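Local coordinates for HydG protein (Carboxydothermus hydrogenoformans, PDB 4RTB), which is a radical SAM enzyme of [FeFe]-hydrogenase maturation, a CO/CN synthase that binds a [4Fe-4S] cluster and S-adenosylmethionine, at residues D77-L80 with F81-A84. Sequence-based numbering, arbitrary orientation.
Sequences DQIL and FWQA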
ATOM      1  N   ASP A  77     -17.772  -9.435  14.005  1.00 93.34           N
ATOM      2  CA  ASP A  77     -17.103  -8.213  13.576  1.00100.17           C
ATOM      3  C   ASP A  77     -16.326  -7.568  14.720  1.00102.78           C
ATOM      4  O   ASP A  77     -15.185  -7.136  14.535  1.00102.49           O
ATOM      5  CB  ASP A  77     -18.121  -7.224  12.997  1.00106.59           C
ATOM      6  CG  ASP A  77     -18.849  -7.784  11.789  1.00112.41           C
ATOM      7  OD1 ASP A  77     -18.731  -9.001  11.535  1.00114.23           O
ATOM      8  OD2 ASP A  77     -19.550  -7.013  11.103  1.00114.43           O
ATOM      9  N   GLN A  78     -16.941  -7.513  15.899  1.00104.40           N
ATOM     10  CA  GLN A  78     -16.294  -6.928  17.071  1.00105.92           C
ATOM     11  C   GLN A  78     -15.030  -7.687  17.490  1.00 96.04           C
ATOM     12  O   GLN A  78     -13.997  -7.071  17.775  1.00 95.26           O
ATOM     13  CB  GLN A  78     -17.276  -6.862  18.245  1.00118.62           C
ATOM     14  CG  GLN A  78     -17.967  -5.513  18.428  1.00125.86           C
ATOM     15  CD  GLN A  78     -19.104  -5.273  17.448  1.00132.20           C
ATOM     16  OE1 GLN A  78     -18.947  -5.433  16.238  1.00137.17           O
ATOM     17  NE2 GLN A  78     -20.262  -4.884  17.973  1.00130.39           N
ATOM     18  N   ILE A  79     -15.107  -9.017  17.528  1.00 87.96           N
ATOM     19  CA  ILE A  79     -13.947  -9.816  17.921  1.00 86.81           C
ATOM     20  C   ILE A  79     -12.873  -9.784  16.827  1.00 86.74           C
ATOM     21  O   ILE A  79     -11.672  -9.781  17.121  1.00 86.25           O
ATOM     22  CB  ILE A  79     -14.341 -11.287  18.249  1.00 94.63           C
ATOM     23  CG1 ILE A  79     -13.136 -12.071  18.781  1.00 92.32           C
ATOM     24  CG2 ILE A  79     -14.934 -11.991  17.038  1.00 97.77           C
ATOM     25  CD1 ILE A  79     -12.560 -11.530  20.072  1.00 85.46           C
ATOM     26  N   LEU A  80     -13.309  -9.737  15.570  1.00 82.95           N
ATOM     27  CA  LEU A  80     -12.388  -9.615  14.447  1.00 75.33           C
ATOM     28  C   LEU A  80     -11.581  -8.330  14.555  1.00 76.23           C
ATOM     29  O   LEU A  80     -10.347  -8.353  14.502  1.00 81.11           O
ATOM     30  CB  LEU A  80     -13.149  -9.651  13.119  1.00 75.71           C
ATOM     31  CG  LEU A  80     -12.401  -9.261  11.841  1.00 77.75           C
ATOM     32  CD1 LEU A  80     -11.273 -10.234  11.537  1.00 76.74           C
ATOM     33  CD2 LEU A  80     -13.369  -9.171  10.670  1.00 72.14           C
ATOM     34  N   PHE A  81     -12.284  -7.213  14.721  1.00 73.20           N
ATOM     35  CA  PHE A  81     -11.635  -5.913  14.834  1.00 73.28           C
ATOM     36  C   PHE A  81     -10.714  -5.876  16.045  1.00 78.84           C
ATOM     37  O   PHE A  81      -9.592  -5.370  15.969  1.00 80.47           O
ATOM     38  CB  PHE A  81     -12.676  -4.793  14.920  1.00 73.87           C
ATOM     39  CG  PHE A  81     -13.492  -4.626  13.668  1.00 83.65           C
ATOM     40  CD1 PHE A  81     -13.109  -5.241  12.485  1.00 83.56           C
ATOM     41  CD2 PHE A  81     -14.638  -3.847  13.669  1.00 86.39           C
ATOM     42  CE1 PHE A  81     -13.852  -5.087  11.332  1.00 83.04           C
ATOM     43  CE2 PHE A  81     -15.388  -3.689  12.516  1.00 85.59           C
ATOM     44  CZ  PHE A  81     -14.994  -4.311  11.346  1.00 84.54           C
ATOM     45  N   TRP A  82     -11.197  -6.423  17.157  1.00 87.79           N
ATOM     46  CA  TRP A  82     -10.415  -6.513  18.386  1.00 88.28           C
ATOM     47  C   TRP A  82      -9.068  -7.197  18.138  1.00 87.09           C
ATOM     48  O   TRP A  82      -8.001  -6.646  18.459  1.00 85.51           O
ATOM     49  CB  TRP A  82     -11.216  -7.263  19.450  1.00 92.67           C
ATOM     50  CG  TRP A  82     -10.617  -7.243  20.816  0.56 99.75           C
ATOM     51  CD1 TRP A  82     -10.550  -6.179  21.668  1.00103.03           C
ATOM     52  CD2 TRP A  82     -10.023  -8.346  21.505  1.00104.75           C
ATOM     53  NE1 TRP A  82      -9.939  -6.549  22.840  1.00107.51           N
ATOM     54  CE2 TRP A  82      -9.607  -7.878  22.765  1.00110.55           C
ATOM     55  CE3 TRP A  82      -9.797  -9.687  21.175  1.00109.07           C
ATOM     56  CZ2 TRP A  82      -8.977  -8.699  23.698  1.00120.78           C
ATOM     57  CZ3 TRP A  82      -9.172 -10.502  22.100  1.00116.28           C
ATOM     58  CH2 TRP A  82      -8.771 -10.006  23.347  1.00123.04           C
ATOM     59  N   GLN A  83      -9.124  -8.387  17.545  1.00 89.66           N
ATOM     60  CA  GLN A  83      -7.911  -9.125  17.203  1.00 89.09           C
ATOM     61  C   GLN A  83      -7.010  -8.348  16.247  1.00 87.07           C
ATOM     62  O   GLN A  83      -5.787  -8.346  16.404  1.00 85.35           O
ATOM     63  CB  GLN A  83      -8.263 -10.480  16.593  1.00 85.63           C
ATOM     64  CG  GLN A  83      -8.097 -11.637  17.554  1.00 86.72           C
ATOM     65  CD  GLN A  83      -6.675 -11.766  18.064  1.00 81.57           C
ATOM     66  OE1 GLN A  83      -5.715 -11.550  17.324  1.00 74.46           O
ATOM     67  NE2 GLN A  83      -6.533 -12.113  19.339  1.00 82.62           N
ATOM     68  N   ALA A  84      -7.616  -7.692  15.261  1.00 86.43           N
ATOM     69  CA  ALA A  84      -6.860  -6.904  14.292  1.00 84.90           C
ATOM     70  C   ALA A  84      -6.046  -5.808  14.980  1.00 84.80           C
ATOM     71  O   ALA A  84      -4.840  -5.674  14.736  1.00 79.51           O
ATOM     72  CB  ALA A  84      -7.795  -6.300  13.256  1.00 80.99           C
TER
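Leu-80 and Phe-81 cross at an angle on the buried flank of helix 74-91, where Leu-80 CG comes within 4.1 Å of Phe-81 CD1 and the leucine CD2 reaches toward CE1. The phenylalanine CG stands anti to its own carbonyl carbon (chi1 -66°), which swings the ring back toward the preceding turn; Asp-77 O then sits over one face, displaced toward the rim and 3.1 Å from Phe-81 CG. That same oxygen accepts the nearly straight bond from Phe-81 N (2.9 Å, 168°), one of four successive i to i+4 bonds across these turns, the last from Ala-84 N to Leu-80 O. Helix 303-316 packs on this flank: Leu-80 meets Leu-312, and Ala-84 meets Ala-311.

The more exposed flank is sparser. There Ile-79 touches the Trp-82 indole through its terminal methyl, CD1 lying 3.5 Å from CE3, while the isoleucine also rests on Ile-51 and Leu-54 of helix 43-56. Gln-78 O accepts the bond from Trp-82 N. The side-chain contacts within these two turns are apolar, whereas the polar ties run through the backbone, and the buried carboxylate of Asp-77 turns to His-304 of helix 303-316 as its strongest partner, OD2 being hydrogen-bonded to NE2, and more weakly to Thr-73 N.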